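PDB 7ABB: SalCYP truncation from Salinispora tropica, which is a mainly helical heme protein of the cytochrome P450 family that holds heme c in an internal pocket. Local coordinates for residues A110-A115 / W356-E361; R116-A121 / V139-M144. One frame throughout, in Å; residues are numbered along the deposited sequence.

Interaction 1 (A110-A115 / W356-E361)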
ATOM      1  N   ALA A 110      -0.690  -0.415 -20.918  1.00 17.46           N
ATOM      2  CA  ALA A 110      -0.313   0.964 -20.605  1.00 18.35           C
ATOM      3  C   ALA A 110       0.710   1.022 -19.472  1.00 17.87           C
ATOM      4  O   ALA A 110       1.686   1.777 -19.549  1.00 18.01           O
ATOM      5  CB  ALA A 110      -1.571   1.772 -20.260  1.00 18.11           C
ATOM      6  N   ILE A 111       0.510   0.222 -18.427  1.00 18.19           N
ATOM      7  CA  ILE A 111       1.468   0.156 -17.329  1.00 17.11           C
ATOM      8  C   ILE A 111       2.834  -0.259 -17.850  1.00 15.75           C
ATOM      9  O   ILE A 111       3.868   0.320 -17.492  1.00 16.09           O
ATOM     10  CB  ILE A 111       0.971  -0.829 -16.262  1.00 16.19           C
ATOM     11  CG1 ILE A 111      -0.322  -0.341 -15.607  1.00 18.11           C
ATOM     12  CG2 ILE A 111       2.069  -1.061 -15.220  1.00 16.58           C
ATOM     13  CD1 ILE A 111      -0.950  -1.403 -14.744  1.00 18.63           C
ATOM     14  N   ARG A 112       2.850  -1.281 -18.704  1.00 16.18           N
ATOM     15  CA  ARG A 112       4.103  -1.802 -19.240  1.00 14.88           C
ATOM     16  C   ARG A 112       4.823  -0.767 -20.091  1.00 18.27           C
ATOM     17  O   ARG A 112       6.045  -0.593 -19.981  1.00 17.50           O
ATOM     18  CB  ARG A 112       3.819  -3.069 -20.041  1.00 17.41           C
ATOM     19  CG  ARG A 112       5.097  -3.816 -20.434  1.00 17.76           C
ATOM     20  CD  ARG A 112       4.847  -5.099 -21.203  1.00 19.88           C
ATOM     21  NE  ARG A 112       4.064  -6.013 -20.400  1.00 21.75           N
ATOM     22  CZ  ARG A 112       4.494  -6.677 -19.329  1.00 27.25           C
ATOM     23  NH1 ARG A 112       5.754  -6.584 -18.897  1.00 22.72           N
ATOM     24  NH2 ARG A 112       3.640  -7.452 -18.673  1.00 27.01           N
ATOM     25  N   ALA A 113       4.082  -0.078 -20.967  1.00 18.19           N
ATOM     26  CA  ALA A 113       4.707   0.928 -21.820  1.00 17.83           C
ATOM     27  C   ALA A 113       5.258   2.080 -20.991  1.00 17.42           C
ATOM     28  O   ALA A 113       6.307   2.652 -21.326  1.00 18.42           O
ATOM     29  CB  ALA A 113       3.708   1.441 -22.849  1.00 18.52           C
ATOM     30  N   ASN A 114       4.545   2.427 -19.917  1.00 18.33           N
ATOM     31  CA  ASN A 114       4.997   3.427 -18.952  1.00 17.39           C
ATOM     32  C   ASN A 114       6.326   3.008 -18.311  1.00 17.10           C
ATOM     33  O   ASN A 114       7.319   3.748 -18.384  1.00 17.78           O
ATOM     34  CB  ASN A 114       3.863   3.613 -17.937  1.00 16.94           C
ATOM     35  CG  ASN A 114       4.175   4.532 -16.776  1.00 17.47           C
ATOM     36  OD1 ASN A 114       5.173   5.238 -16.721  1.00 21.98           O
ATOM     37  ND2 ASN A 114       3.274   4.508 -15.804  1.00 18.49           N
ATOM     38  N   ALA A 115       6.384   1.802 -17.741  1.00 17.45           N
ATOM     39  CA  ALA A 115       7.629   1.328 -17.154  1.00 15.86           C
ATOM     40  C   ALA A 115       8.757   1.357 -18.171  1.00 17.45           C
ATOM     41  O   ALA A 115       9.863   1.835 -17.888  1.00 17.10           O
ATOM     42  CB  ALA A 115       7.468  -0.086 -16.644  1.00 16.15           C
ATOM     43  N   TRP A 356       8.984  -4.656 -12.415  1.00 15.58           N
ATOM     44  CA  TRP A 356      10.167  -5.495 -12.261  1.00 14.24           C
ATOM     45  C   TRP A 356      10.469  -6.310 -13.522  1.00 17.10           C
ATOM     46  O   TRP A 356      11.644  -6.581 -13.825  1.00 18.00           O
ATOM     47  CB  TRP A 356      10.014  -6.419 -11.045  1.00 16.99           C
ATOM     48  CG  TRP A 356      10.051  -5.682  -9.704  1.00 16.19           C
ATOM     49  CD1 TRP A 356      10.451  -4.397  -9.474  1.00 18.66           C
ATOM     50  CD2 TRP A 356       9.664  -6.220  -8.433  1.00 16.46           C
ATOM     51  NE1 TRP A 356      10.339  -4.107  -8.123  1.00 18.35           N
ATOM     52  CE2 TRP A 356       9.841  -5.205  -7.473  1.00 16.49           C
ATOM     53  CE3 TRP A 356       9.167  -7.447  -8.034  1.00 18.52           C
ATOM     54  CZ2 TRP A 356       9.556  -5.406  -6.118  1.00 18.93           C
ATOM     55  CZ3 TRP A 356       8.875  -7.644  -6.693  1.00 18.53           C
ATOM     56  CH2 TRP A 356       9.074  -6.629  -5.759  1.00 18.19           C
ATOM     57  N   GLU A 357       9.449  -6.721 -14.270  1.00 17.23           N
ATOM     58  CA  GLU A 357       9.674  -7.380 -15.550  1.00 17.37           C
ATOM     59  C   GLU A 357      10.435  -6.459 -16.495  1.00 16.88           C
ATOM     60  O   GLU A 357      11.445  -6.845 -17.111  1.00 17.97           O
ATOM     61  CB  GLU A 357       8.329  -7.799 -16.163  1.00 20.04           C
ATOM     62  CG  GLU A 357       7.679  -9.016 -15.520  1.00 19.98           C
ATOM     63  CD  GLU A 357       6.277  -9.277 -16.027  1.00 24.48           C
ATOM     64  OE1 GLU A 357       5.636  -8.330 -16.534  1.00 24.13           O
ATOM     65  OE2 GLU A 357       5.801 -10.430 -15.922  1.00 26.86           O
ATOM     66  N   GLU A 358       9.933  -5.233 -16.666  1.00 17.42           N
ATOM     67  CA  GLU A 358      10.572  -4.336 -17.622  1.00 16.89           C
ATOM     68  C   GLU A 358      11.953  -3.915 -17.127  1.00 18.18           C
ATOM     69  O   GLU A 358      12.873  -3.736 -17.934  1.00 18.85           O
ATOM     70  CB  GLU A 358       9.681  -3.119 -17.897  1.00 18.19           C
ATOM     71  CG  GLU A 358       8.363  -3.463 -18.593  1.00 19.51           C
ATOM     72  CD  GLU A 358       8.585  -4.184 -19.883  1.00 23.50           C
ATOM     73  OE1 GLU A 358       9.344  -3.659 -20.726  1.00 24.59           O
ATOM     74  OE2 GLU A 358       8.012  -5.273 -20.063  1.00 24.68           O
ATOM     75  N   TRP A 359      12.124  -3.789 -15.808  1.00 16.71           N
ATOM     76  CA  TRP A 359      13.430  -3.470 -15.248  1.00 17.71           C
ATOM     77  C   TRP A 359      14.454  -4.527 -15.639  1.00 18.04           C
ATOM     78  O   TRP A 359      15.545  -4.197 -16.111  1.00 19.03           O
ATOM     79  CB  TRP A 359      13.325  -3.343 -13.722  1.00 17.04           C
ATOM     80  CG  TRP A 359      14.638  -3.016 -13.082  1.00 16.90           C
ATOM     81  CD1 TRP A 359      15.648  -3.892 -12.804  1.00 19.89           C
ATOM     82  CD2 TRP A 359      15.101  -1.721 -12.675  1.00 15.24           C
ATOM     83  NE1 TRP A 359      16.696  -3.225 -12.245  1.00 19.59           N
ATOM     84  CE2 TRP A 359      16.397  -1.893 -12.155  1.00 18.35           C
ATOM     85  CE3 TRP A 359      14.556  -0.437 -12.707  1.00 16.00           C
ATOM     86  CZ2 TRP A 359      17.154  -0.830 -11.671  1.00 20.22           C
ATOM     87  CZ3 TRP A 359      15.306   0.625 -12.230  1.00 19.99           C
ATOM     88  CH2 TRP A 359      16.595   0.412 -11.698  1.00 19.59           C
ATOM     89  N   HIS A 360      14.125  -5.809 -15.463  1.00 17.94           N
ATOM     90  CA  HIS A 360      15.122  -6.848 -15.731  1.00 18.07           C
ATOM     91  C   HIS A 360      15.369  -7.083 -17.215  1.00 19.28           C
ATOM     92  O   HIS A 360      16.414  -7.621 -17.599  1.00 19.92           O
ATOM     93  CB  HIS A 360      14.701  -8.129 -15.019  1.00 18.88           C
ATOM     94  CG  HIS A 360      14.907  -8.056 -13.542  1.00 18.35           C
ATOM     95  ND1 HIS A 360      13.988  -7.491 -12.683  1.00 18.77           N
ATOM     96  CD2 HIS A 360      15.970  -8.403 -12.780  1.00 18.79           C
ATOM     97  CE1 HIS A 360      14.456  -7.540 -11.447  1.00 19.25           C
ATOM     98  NE2 HIS A 360      15.662  -8.084 -11.481  1.00 18.57           N
ATOM     99  N   GLU A 361      14.467  -6.623 -18.078  1.00 20.14           N
ATOM    100  CA  GLU A 361      14.714  -6.670 -19.513  1.00 20.51           C
ATOM    101  C   GLU A 361      15.785  -5.676 -19.917  1.00 19.69           C
ATOM    102  O   GLU A 361      16.626  -5.975 -20.771  1.00 23.79           O
ATOM    103  CB  GLU A 361      13.418  -6.376 -20.254  1.00 23.00           C
ATOM    104  CG  GLU A 361      13.585  -6.310 -21.747  1.00 31.62           C
ATOM    105  CD  GLU A 361      13.980  -7.639 -22.355  1.00 48.59           C
ATOM    106  OE1 GLU A 361      14.838  -7.648 -23.271  1.00 66.41           O
ATOM    107  OE2 GLU A 361      13.425  -8.672 -21.922  1.00 46.01           O
TER

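Interaction 2 (R116-A121 / V139-M144)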
ATOM      1  N   ARG A 116       8.495   0.839 -19.371  1.00 16.44           N
ATOM      2  CA  ARG A 116       9.559   0.710 -20.370  1.00 18.39           C
ATOM      3  C   ARG A 116      10.081   2.075 -20.791  1.00 19.68           C
ATOM      4  O   ARG A 116      11.297   2.286 -20.942  1.00 20.55           O
ATOM      5  CB  ARG A 116       9.043  -0.082 -21.571  1.00 18.50           C
ATOM      6  CG  ARG A 116      10.087  -0.387 -22.619  1.00 21.36           C
ATOM      7  CD  ARG A 116       9.511  -1.140 -23.808  1.00 25.71           C
ATOM      8  NE  ARG A 116       9.030  -2.489 -23.489  1.00 30.96           N
ATOM      9  CZ  ARG A 116       7.758  -2.893 -23.546  1.00 43.02           C
ATOM     10  NH1 ARG A 116       6.770  -2.063 -23.892  1.00 68.16           N
ATOM     11  NH2 ARG A 116       7.458  -4.147 -23.256  1.00 30.59           N
ATOM     12  N   ARG A 117       9.164   3.008 -21.038  1.00 19.03           N
ATOM     13  CA  ARG A 117       9.543   4.360 -21.409  1.00 19.48           C
ATOM     14  C   ARG A 117      10.427   4.986 -20.348  1.00 19.64           C
ATOM     15  O   ARG A 117      11.463   5.592 -20.653  1.00 21.23           O
ATOM     16  CB  ARG A 117       8.266   5.193 -21.603  1.00 20.19           C
ATOM     17  CG  ARG A 117       8.487   6.669 -21.918  1.00 24.37           C
ATOM     18  CD  ARG A 117       7.440   7.584 -21.266  1.00 25.75           C
ATOM     19  NE  ARG A 117       6.092   7.020 -21.369  1.00 21.55           N
ATOM     20  CZ  ARG A 117       5.171   7.096 -20.406  1.00 21.27           C
ATOM     21  NH1 ARG A 117       5.429   7.747 -19.283  1.00 23.31           N
ATOM     22  NH2 ARG A 117       3.986   6.505 -20.542  1.00 21.88           N
ATOM     23  N   ARG A 118      10.028   4.845 -19.083  1.00 19.16           N
ATOM     24  CA  ARG A 118      10.736   5.524 -18.015  1.00 19.00           C
ATOM     25  C   ARG A 118      12.101   4.882 -17.783  1.00 19.43           C
ATOM     26  O   ARG A 118      13.102   5.586 -17.632  1.00 19.84           O
ATOM     27  CB  ARG A 118       9.880   5.526 -16.750  1.00 17.44           C
ATOM     28  CG  ARG A 118       8.633   6.385 -16.881  1.00 17.62           C
ATOM     29  CD  ARG A 118       7.832   6.375 -15.584  1.00 18.41           C
ATOM     30  NE  ARG A 118       6.691   7.276 -15.710  1.00 19.74           N
ATOM     31  CZ  ARG A 118       6.774   8.594 -15.615  1.00 20.58           C
ATOM     32  NH1 ARG A 118       7.939   9.196 -15.385  1.00 23.22           N
ATOM     33  NH2 ARG A 118       5.681   9.338 -15.774  1.00 23.77           N
ATOM     34  N   ILE A 119      12.170   3.552 -17.781  1.00 19.15           N
ATOM     35  CA  ILE A 119      13.465   2.910 -17.528  1.00 19.03           C
ATOM     36  C   ILE A 119      14.408   3.164 -18.694  1.00 19.98           C
ATOM     37  O   ILE A 119      15.601   3.436 -18.497  1.00 20.61           O
ATOM     38  CB  ILE A 119      13.263   1.417 -17.273  1.00 18.46           C
ATOM     39  CG1 ILE A 119      12.449   1.221 -16.000  1.00 17.62           C
ATOM     40  CG2 ILE A 119      14.646   0.714 -17.137  1.00 21.61           C
ATOM     41  CD1 ILE A 119      11.784  -0.118 -15.901  1.00 20.84           C
ATOM     42  N   SER A 120      13.899   3.083 -19.928  1.00 19.69           N
ATOM     43  CA  SER A 120      14.715   3.364 -21.103  1.00 21.34           C
ATOM     44  C   SER A 120      15.401   4.713 -21.007  1.00 24.26           C
ATOM     45  O   SER A 120      16.525   4.873 -21.501  1.00 26.77           O
ATOM     46  CB  SER A 120      13.848   3.325 -22.367  1.00 24.55           C
ATOM     47  OG  SER A 120      13.510   2.006 -22.719  1.00 29.94           O
ATOM     48  N   ALA A 121      14.760   5.688 -20.373  1.00 21.53           N
ATOM     49  CA  ALA A 121      15.300   7.039 -20.369  1.00 22.16           C
ATOM     50  C   ALA A 121      16.500   7.197 -19.445  1.00 23.98           C
ATOM     51  O   ALA A 121      17.212   8.192 -19.565  1.00 29.12           O
ATOM     52  CB  ALA A 121      14.204   8.034 -19.964  1.00 27.08           C
ATOM     53  N   VAL A 139       4.094   5.003 -10.663  1.00 15.57           N
ATOM     54  CA  VAL A 139       2.913   4.583  -9.926  1.00 15.90           C
ATOM     55  C   VAL A 139       1.822   5.642 -10.005  1.00 17.05           C
ATOM     56  O   VAL A 139       0.636   5.315 -10.157  1.00 17.32           O
ATOM     57  CB  VAL A 139       3.292   4.253  -8.471  1.00 16.20           C
ATOM     58  CG1 VAL A 139       2.043   4.035  -7.616  1.00 15.83           C
ATOM     59  CG2 VAL A 139       4.160   3.006  -8.437  1.00 16.65           C
ATOM     60  N   LEU A 140       2.184   6.917  -9.857  1.00 16.30           N
ATOM     61  CA  LEU A 140       1.169   7.963  -9.922  1.00 16.58           C
ATOM     62  C   LEU A 140       0.538   8.036 -11.306  1.00 18.28           C
ATOM     63  O   LEU A 140      -0.676   8.216 -11.421  1.00 17.55           O
ATOM     64  CB  LEU A 140       1.775   9.300  -9.524  1.00 20.01           C
ATOM     65  CG  LEU A 140       0.837  10.506  -9.591  1.00 22.31           C
ATOM     66  CD1 LEU A 140      -0.410  10.317  -8.740  1.00 22.99           C
ATOM     67  CD2 LEU A 140       1.616  11.755  -9.179  1.00 26.41           C
ATOM     68  N   GLU A 141       1.336   7.912 -12.369  1.00 17.76           N
ATOM     69  CA  GLU A 141       0.760   7.867 -13.714  1.00 17.68           C
ATOM     70  C   GLU A 141      -0.268   6.739 -13.812  1.00 17.88           C
ATOM     71  O   GLU A 141      -1.383   6.934 -14.323  1.00 19.00           O
ATOM     72  CB  GLU A 141       1.858   7.681 -14.768  1.00 18.47           C
ATOM     73  CG  GLU A 141       1.314   7.501 -16.188  1.00 19.46           C
ATOM     74  CD  GLU A 141       2.374   7.467 -17.272  1.00 22.52           C
ATOM     75  OE1 GLU A 141       3.485   8.031 -17.075  1.00 23.69           O
ATOM     76  OE2 GLU A 141       2.091   6.840 -18.310  1.00 25.22           O
ATOM     77  N   ASN A 142       0.094   5.552 -13.328  1.00 17.51           N
ATOM     78  CA  ASN A 142      -0.815   4.416 -13.368  1.00 16.41           C
ATOM     79  C   ASN A 142      -2.081   4.696 -12.562  1.00 17.54           C
ATOM     80  O   ASN A 142      -3.182   4.321 -12.975  1.00 17.47           O
ATOM     81  CB  ASN A 142      -0.129   3.161 -12.804  1.00 16.63           C
ATOM     82  CG  ASN A 142       1.062   2.732 -13.610  1.00 18.28           C
ATOM     83  OD1 ASN A 142       1.110   2.892 -14.830  1.00 20.11           O
ATOM     84  ND2 ASN A 142       2.044   2.152 -12.915  1.00 18.27           N
ATOM     85  N   LEU A 143      -1.941   5.312 -11.382  1.00 17.43           N
ATOM     86  CA  LEU A 143      -3.110   5.645 -10.558  1.00 16.59           C
ATOM     87  C   LEU A 143      -4.040   6.591 -11.308  1.00 17.53           C
ATOM     88  O   LEU A 143      -5.261   6.387 -11.352  1.00 18.91           O
ATOM     89  CB  LEU A 143      -2.672   6.298  -9.250  1.00 18.72           C
ATOM     90  CG  LEU A 143      -3.783   6.670  -8.259  1.00 17.03           C
ATOM     91  CD1 LEU A 143      -4.533   5.455  -7.800  1.00 19.08           C
ATOM     92  CD2 LEU A 143      -3.219   7.429  -7.076  1.00 19.78           C
ATOM     93  N   MET A 144      -3.463   7.641 -11.906  1.00 17.37           N
ATOM     94  CA  MET A 144      -4.242   8.614 -12.660  1.00 18.83           C
ATOM     95  C   MET A 144      -4.996   7.942 -13.791  1.00 19.75           C
ATOM     96  O   MET A 144      -6.158   8.278 -14.055  1.00 20.49           O
ATOM     97  CB  MET A 144      -3.312   9.701 -13.183  1.00 19.95           C
ATOM     98  CG  MET A 144      -2.749  10.578 -12.078  1.00 20.57           C
ATOM     99  SD  MET A 144      -1.425  11.650 -12.648  1.00 22.39           S
ATOM    100  CE  MET A 144      -2.405  12.882 -13.477  1.00 26.96           C
TER

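Interaction 1 (A110-A115 / W356-E361)
Arg112 reaches across to Glu357 and Glu358, joining helices 108-120 and 345-362, whose short segments approach to 9.4 Å with axes crossing at -37°. Beyond CB the chain runs toward Glu358: CG lies 3.3 Å and CD 3.4 Å from Glu358 OE2, so the aliphatic part rests against the same carboxylate oxygen that the tip will bind. A bend about the CG-CD bond (chi3 -60°) then swings the guanidinium round to both acids. NH1 is shared, donating to Glu358 OE2 at 2.9 Å, through that oxygen's anti lone pair, and to Glu357 OE1, also at 2.9 Å. NH2 adds a second bond to Glu357 OE1 at 3.1 Å. All three bonds lie close to the guanidinium plane, whereas the Glu358 carboxylate is turned 70° from it. Beside this network Ala115 CB packs on Glu358 CB at 4.0 Å. Helix 345-362 probably corresponds to the L helix of the P450 fold, and Arg116 makes a salt bridge to Glu358 OE1, the other oxygen of that carboxylate. Arg112 bridges both acids and Arg116 adds a second positive charge at Glu358, which would probably ease repulsion between the carboxylates and favour their ionised forms.

Interaction 2 (R116-A121 / V139-M144)
Arg118 and Glu141 mark the nearest backbone approach, yet their CA atoms are 11.1 Å apart, so helices 108-120 and 130-147 meet in these segments through long side chains alone. Both segments are helical where they touch, and the contact is a three-residue salt-bridge network that joins two helices of the P450 fold at the protein surface.

On helix 130-147 Glu141 is the single acceptor residue. CG stands anti to the backbone N (chi1 175°) and the chain continues extended, which carries the carboxylate out to two arginines. Arg117, bent at chi2 and chi3, comes from the opposite direction and meets it end-on: NH1 donates to Glu141 OE1 at 3.0 Å and NH2 to Glu141 OE2 at 2.9 Å. Both bonds are almost straight and use the syn lone pairs, and the two flat groups lie within 1° of coplanar, a textbook bidentate pair. Arg118 arrives differently. Its chain is straight from CG to NE, and NH2 reaches Glu141 OE1 at 2.9 Å nearly along that oxygen's C-O axis, with the guanidinium turned 68° from the carboxylate. NE of Arg118 is held by Asn114 OD1, one turn back on its own helix, which steadies the group that meets Glu141. Leu151 and Leu154 also touch the Glu141 side chain.

The carboxylate thus accepts three hydrogen bonds from N-H groups, two of them on OE1, and the paired bonds from Arg117 would restrain its rotation. Two positive charges on one acid would probably stabilise its ionised form, although Arg117 is exposed to solvent, which should weaken the electrostatic gain.

Helix 108-120 serves both contacts: its 110-115 segment pairs with helix 345-362 and the following segment, 116-121, with helix 130-147. The centres of interaction 1 and interaction 2 are about 8 Å apart, and direct bonds join them. Arg116 NE meets Glu358 OE1 at 3.0 Å in a salt bridge, while Asn114 ND2 and Asn142 OD1, at 2.9 Å, probably form a hydrogen bond. Polar groups of three helices are therefore connected through this helix. In interaction 2 the Glu141 side chain stays about 12 Å from the bound heme c. Leu143, two residues further along helix 130-147, does contact it, so this helix spans from salt bridge to pocket wall.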